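Low molecular weight heat shock protein (Xanthomonas axonopodis pv. citri, PDB 3GLA) is a small heat-shock protein of the alpha-crystallin family and probably acts as a chaperone that keeps stress-damaged proteins from aggregating. Local coordinates at residues Pro27-Ile41 / Ile81-Ile94. Residues are numbered along the deposited sequence; the frame is centred on the assembly and turned at random.
Sequences PSQIEVQMDKGILSI and ITAAGRNGVLEIRI
With CG1 of I92 anti to the carbonyl carbon (chi1 -66°) and the chain extended beyond it, CD1 is carried across to the facing sheet, where it lies 3.5 Å from I41 CG2 and 3.7 Å from V32 CG1. A chi1 of -178° at V32 sets CG1 opposite the backbone N and aims it at I92, which it meets tip to tip, while CG2 lies 3.8 Å from L90 CD2. That same leucine methyl abuts I30 CG2 at 3.6 Å. Branched aliphatic residues suit these places: the side-chain contacts between the two segments are all apolar, and the fork of V32 lets its two methyls serve I92 and L90 at once. Farther along, L39 CD2 meets I94 CD1 end on at 3.7 Å. The flexible, unbranched M34 runs at about a right angle across I81, whose CD1 lies 3.3 Å from M34 CB, tighter than usual van der Waals contact, while the M34 sulfur, SD, reaches I94 CG2. At the other end the compact ring of P27 rests on G85, with P27 CG 3.9 Å from G85 CA; glycine suits the position because a CB there would point toward P27 and clash with CG. This is the hydrophobic interior of the immunoglobulin-like beta sandwich of the alpha-crystallin domain: the hairpin of strands 31-35 and 38-45, in the sheet completed by strand 64-71, faces the hairpin of strands 82-86 and 89-95, the latter flanked on its other side by strand 15-21, from which L18 also packs on L39.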
loop_
_atom_site.group_PDB
_atom_site.type_symbol
_atom_site.label_atom_id
_atom_site.label_comp_id
_atom_site.label_asym_id
_atom_site.label_seq_id
_atom_site.Cartn_x
_atom_site.Cartn_y
_atom_site.Cartn_z
ATOM N N PRO B 27 -6.466 -8.701 3.635
ATOM C CA PRO B 27 -7.411 -7.884 4.348
ATOM C C PRO B 27 -7.946 -8.619 5.572
ATOM O O PRO B 27 -8.183 -8.009 6.625
ATOM C CB PRO B 27 -8.508 -7.676 3.340
ATOM C CG PRO B 27 -7.874 -7.942 1.989
ATOM C CD PRO B 27 -6.705 -8.689 2.185
ATOM N N SER B 28 -8.072 -9.937 5.458
ATOM C CA SER B 28 -8.659 -10.697 6.577
ATOM C C SER B 28 -7.730 -10.691 7.799
ATOM O O SER B 28 -8.225 -10.953 8.907
ATOM C CB SER B 28 -8.877 -12.156 6.099
ATOM O OG SER B 28 -7.565 -12.742 6.043
ATOM N N GLN B 29 -6.440 -10.339 7.630
ATOM C CA GLN B 29 -5.522 -10.239 8.685
ATOM C C GLN B 29 -5.424 -8.830 9.369
ATOM O O GLN B 29 -4.577 -8.636 10.194
ATOM C CB GLN B 29 -4.088 -10.600 8.257
ATOM C CG GLN B 29 -3.884 -12.070 7.834
ATOM C CD GLN B 29 -4.056 -12.936 9.049
ATOM O OE1 GLN B 29 -3.221 -12.956 9.998
ATOM N NE2 GLN B 29 -5.206 -13.524 9.101
ATOM N N ILE B 30 -6.251 -7.920 8.905
ATOM C CA ILE B 30 -6.201 -6.559 9.480
ATOM C C ILE B 30 -7.345 -6.561 10.471
ATOM O O ILE B 30 -8.493 -6.906 10.147
ATOM C CB ILE B 30 -6.475 -5.511 8.438
ATOM C CG1 ILE B 30 -5.383 -5.586 7.284
ATOM C CG2 ILE B 30 -6.519 -4.183 9.119
ATOM C CD1 ILE B 30 -5.918 -4.987 5.994
ATOM N N GLU B 31 -7.009 -6.206 11.671
ATOM C CA GLU B 31 -8.075 -6.179 12.733
ATOM C C GLU B 31 -8.636 -4.827 12.720
ATOM O O GLU B 31 -7.895 -3.866 12.910
ATOM C CB GLU B 31 -7.386 -6.431 14.046
ATOM C CG GLU B 31 -8.346 -6.505 15.183
ATOM C CD GLU B 31 -7.836 -7.488 16.254
ATOM O OE1 GLU B 31 -7.098 -7.050 17.154
ATOM O OE2 GLU B 31 -8.190 -8.716 16.171
ATOM N N VAL B 32 -9.921 -4.722 12.515
ATOM C CA VAL B 32 -10.603 -3.431 12.570
ATOM C C VAL B 32 -11.521 -3.524 13.733
ATOM O O VAL B 32 -12.263 -4.505 13.806
ATOM C CB VAL B 32 -11.394 -3.255 11.347
ATOM C CG1 VAL B 32 -12.087 -1.956 11.267
ATOM C CG2 VAL B 32 -10.437 -3.280 10.119
ATOM N N GLN B 33 -11.507 -2.521 14.586
ATOM C CA GLN B 33 -12.407 -2.508 15.777
ATOM C C GLN B 33 -12.758 -1.093 16.005
ATOM O O GLN B 33 -12.004 -0.157 15.647
ATOM C CB GLN B 33 -11.595 -2.966 16.983
ATOM C CG GLN B 33 -11.170 -4.332 16.826
ATOM C CD GLN B 33 -10.814 -4.940 18.157
ATOM O OE1 GLN B 33 -10.961 -6.150 18.333
ATOM N NE2 GLN B 33 -10.372 -4.110 19.108
ATOM N N MET B 34 -13.964 -0.829 16.535
ATOM C CA MET B 34 -14.280 0.514 16.878
ATOM C C MET B 34 -14.947 0.410 18.241
ATOM O O MET B 34 -15.871 -0.409 18.416
ATOM C CB MET B 34 -15.173 1.144 15.826
ATOM C CG MET B 34 -15.394 2.615 16.074
ATOM S SD MET B 34 -16.234 3.341 14.859
ATOM C CE MET B 34 -16.662 4.862 15.673
ATOM N N ASP B 35 -14.482 1.160 19.184
ATOM C CA ASP B 35 -15.033 1.078 20.543
ATOM C C ASP B 35 -14.905 2.531 21.042
ATOM O O ASP B 35 -13.980 3.229 20.724
ATOM C CB ASP B 35 -14.226 0.115 21.407
ATOM C CG ASP B 35 -14.926 -0.203 22.811
ATOM O OD1 ASP B 35 -16.202 -0.265 22.911
ATOM O OD2 ASP B 35 -14.174 -0.358 23.823
ATOM N N LYS B 36 -15.902 3.036 21.780
ATOM C CA LYS B 36 -15.805 4.379 22.350
ATOM C C LYS B 36 -15.551 5.460 21.331
ATOM O O LYS B 36 -14.866 6.484 21.646
ATOM C CB LYS B 36 -14.700 4.418 23.433
ATOM C CG LYS B 36 -15.002 3.594 24.699
ATOM C CD LYS B 36 -13.784 3.202 25.545
ATOM C CE LYS B 36 -14.253 2.161 26.605
ATOM N NZ LYS B 36 -13.176 1.241 27.119
ATOM N N GLY B 37 -16.079 5.286 20.131
ATOM C CA GLY B 37 -16.015 6.313 19.083
ATOM C C GLY B 37 -14.616 6.297 18.427
ATOM O O GLY B 37 -14.383 7.099 17.586
ATOM N N ILE B 38 -13.811 5.284 18.757
ATOM C CA ILE B 38 -12.409 5.320 18.222
ATOM C C ILE B 38 -12.289 4.074 17.334
ATOM O O ILE B 38 -12.339 2.899 17.795
ATOM C CB ILE B 38 -11.430 5.294 19.344
ATOM C CG1 ILE B 38 -11.576 6.604 20.142
ATOM C CG2 ILE B 38 -9.996 5.213 18.702
ATOM C CD1 ILE B 38 -10.828 6.463 21.434
ATOM N N LEU B 39 -12.026 4.346 16.023
ATOM C CA LEU B 39 -11.806 3.271 15.078
ATOM C C LEU B 39 -10.336 2.908 15.104
ATOM O O LEU B 39 -9.502 3.792 14.969
ATOM C CB LEU B 39 -12.209 3.827 13.696
ATOM C CG LEU B 39 -11.992 2.894 12.476
ATOM C CD1 LEU B 39 -12.821 1.569 12.626
ATOM C CD2 LEU B 39 -12.376 3.626 11.183
ATOM N N SER B 40 -10.044 1.619 15.215
ATOM C CA SER B 40 -8.653 1.112 15.376
ATOM C C SER B 40 -8.405 0.169 14.193
ATOM O O SER B 40 -9.260 -0.625 13.764
ATOM C CB SER B 40 -8.655 0.243 16.675
ATOM O OG SER B 40 -7.544 -0.580 16.715
ATOM N N ILE B 41 -7.223 0.276 13.624
ATOM C CA ILE B 41 -6.771 -0.729 12.719
ATOM C C ILE B 41 -5.489 -1.266 13.251
ATOM O O ILE B 41 -4.643 -0.510 13.697
ATOM C CB ILE B 41 -6.559 -0.224 11.255
ATOM C CG1 ILE B 41 -5.581 0.983 11.231
ATOM C CG2 ILE B 41 -7.905 0.148 10.680
ATOM C CD1 ILE B 41 -5.150 1.389 9.774
ATOM N N ILE B 81 -19.839 -1.188 11.160
ATOM C CA ILE B 81 -18.671 -1.097 10.251
ATOM C C ILE B 81 -18.572 -2.239 9.333
ATOM O O ILE B 81 -18.894 -3.394 9.718
ATOM C CB ILE B 81 -17.458 -1.107 11.126
ATOM C CG1 ILE B 81 -17.328 0.241 11.788
ATOM C CG2 ILE B 81 -16.125 -1.328 10.226
ATOM C CD1 ILE B 81 -16.313 0.152 12.879
ATOM N N THR B 82 -18.132 -1.956 8.109
ATOM C CA THR B 82 -17.759 -3.033 7.179
ATOM C C THR B 82 -16.369 -2.690 6.652
ATOM O O THR B 82 -15.914 -1.520 6.759
ATOM C CB THR B 82 -18.690 -3.211 5.960
ATOM O OG1 THR B 82 -18.726 -1.982 5.230
ATOM C CG2 THR B 82 -20.146 -3.430 6.450
ATOM N N ALA B 83 -15.706 -3.676 6.039
ATOM C CA ALA B 83 -14.318 -3.330 5.554
ATOM C C ALA B 83 -14.083 -4.272 4.391
ATOM O O ALA B 83 -14.539 -5.426 4.459
ATOM C CB ALA B 83 -13.385 -3.586 6.577
ATOM N N ALA B 84 -13.416 -3.801 3.366
ATOM C CA ALA B 84 -13.116 -4.677 2.233
ATOM C C ALA B 84 -11.764 -4.124 1.774
ATOM O O ALA B 84 -11.484 -2.915 1.882
ATOM C CB ALA B 84 -14.069 -4.524 1.213
ATOM N N GLY B 85 -10.958 -5.042 1.214
ATOM C CA GLY B 85 -9.607 -4.629 0.835
ATOM C C GLY B 85 -9.406 -4.988 -0.626
ATOM O O GLY B 85 -10.024 -5.985 -1.144
ATOM N N ARG B 86 -8.637 -4.196 -1.318
ATOM C CA ARG B 86 -8.303 -4.515 -2.701
ATOM C C ARG B 86 -6.993 -3.831 -2.991
ATOM O O ARG B 86 -6.781 -2.664 -2.627
ATOM C CB ARG B 86 -9.392 -3.886 -3.595
ATOM C CG ARG B 86 -9.079 -4.117 -5.049
ATOM C CD ARG B 86 -10.314 -3.618 -5.865
ATOM N NE ARG B 86 -10.406 -4.573 -6.956
ATOM C CZ ARG B 86 -9.781 -4.393 -8.120
ATOM N NH1 ARG B 86 -9.119 -3.263 -8.333
ATOM N NH2 ARG B 86 -9.846 -5.302 -9.072
ATOM N N ASN B 87 -6.078 -4.619 -3.553
ATOM C CA ASN B 87 -4.764 -4.085 -3.902
ATOM C C ASN B 87 -4.131 -3.421 -2.710
ATOM O O ASN B 87 -3.481 -2.404 -2.916
ATOM C CB ASN B 87 -4.883 -3.118 -5.057
ATOM C CG ASN B 87 -5.199 -3.828 -6.353
ATOM O OD1 ASN B 87 -4.726 -4.921 -6.574
ATOM N ND2 ASN B 87 -6.106 -3.219 -7.138
ATOM N N GLY B 88 -4.270 -3.989 -1.509
ATOM C CA GLY B 88 -3.501 -3.437 -0.383
ATOM C C GLY B 88 -4.210 -2.290 0.260
ATOM O O GLY B 88 -3.611 -1.734 1.150
ATOM N N VAL B 89 -5.350 -1.847 -0.249
ATOM C CA VAL B 89 -6.021 -0.749 0.422
ATOM C C VAL B 89 -7.167 -1.353 1.122
ATOM O O VAL B 89 -7.962 -2.167 0.583
ATOM C CB VAL B 89 -6.564 0.300 -0.598
ATOM C CG1 VAL B 89 -7.478 1.271 0.126
ATOM C CG2 VAL B 89 -5.390 0.963 -1.278
ATOM N N LEU B 90 -7.302 -0.974 2.355
ATOM C CA LEU B 90 -8.504 -1.484 3.094
ATOM C C LEU B 90 -9.448 -0.332 3.193
ATOM O O LEU B 90 -9.016 0.771 3.565
ATOM C CB LEU B 90 -8.050 -1.882 4.495
ATOM C CG LEU B 90 -9.258 -2.440 5.342
ATOM C CD1 LEU B 90 -9.668 -3.750 4.782
ATOM C CD2 LEU B 90 -8.804 -2.656 6.768
ATOM N N GLU B 91 -10.700 -0.563 2.845
ATOM C CA GLU B 91 -11.654 0.552 2.911
ATOM C C GLU B 91 -12.618 0.172 3.962
ATOM O O GLU B 91 -13.220 -0.950 3.925
ATOM C CB GLU B 91 -12.287 0.647 1.573
ATOM C CG GLU B 91 -13.459 1.731 1.636
ATOM C CD GLU B 91 -14.068 1.943 0.267
ATOM O OE1 GLU B 91 -15.263 2.298 0.254
ATOM O OE2 GLU B 91 -13.405 1.714 -0.722
ATOM N N ILE B 92 -12.721 1.011 4.964
ATOM C CA ILE B 92 -13.586 0.705 6.099
ATOM C C ILE B 92 -14.723 1.671 5.998
ATOM O O ILE B 92 -14.500 2.891 5.881
ATOM C CB ILE B 92 -12.872 1.001 7.335
ATOM C CG1 ILE B 92 -11.659 0.001 7.434
ATOM C CG2 ILE B 92 -13.786 0.693 8.533
ATOM C CD1 ILE B 92 -10.770 0.297 8.609
ATOM N N ARG B 93 -15.978 1.144 6.092
ATOM C CA ARG B 93 -17.105 2.073 5.993
ATOM C C ARG B 93 -17.791 2.035 7.297
ATOM O O ARG B 93 -18.024 0.987 7.897
ATOM C CB ARG B 93 -18.073 1.664 4.892
ATOM C CG ARG B 93 -17.424 1.720 3.541
ATOM C CD ARG B 93 -18.443 1.667 2.419
ATOM N NE ARG B 93 -17.923 2.547 1.404
ATOM C CZ ARG B 93 -18.513 3.670 1.033
ATOM N NH1 ARG B 93 -17.933 4.432 0.107
ATOM N NH2 ARG B 93 -19.683 4.032 1.567
ATOM N N ILE B 94 -18.117 3.213 7.825
ATOM C CA ILE B 94 -18.652 3.310 9.146
ATOM C C ILE B 94 -19.929 4.139 8.972
ATOM O O ILE B 94 -19.910 5.287 8.659
ATOM C CB ILE B 94 -17.792 4.039 10.065
ATOM C CG1 ILE B 94 -16.368 3.372 10.174
ATOM C CG2 ILE B 94 -18.349 4.041 11.510
ATOM C CD1 ILE B 94 -15.398 4.196 9.215
#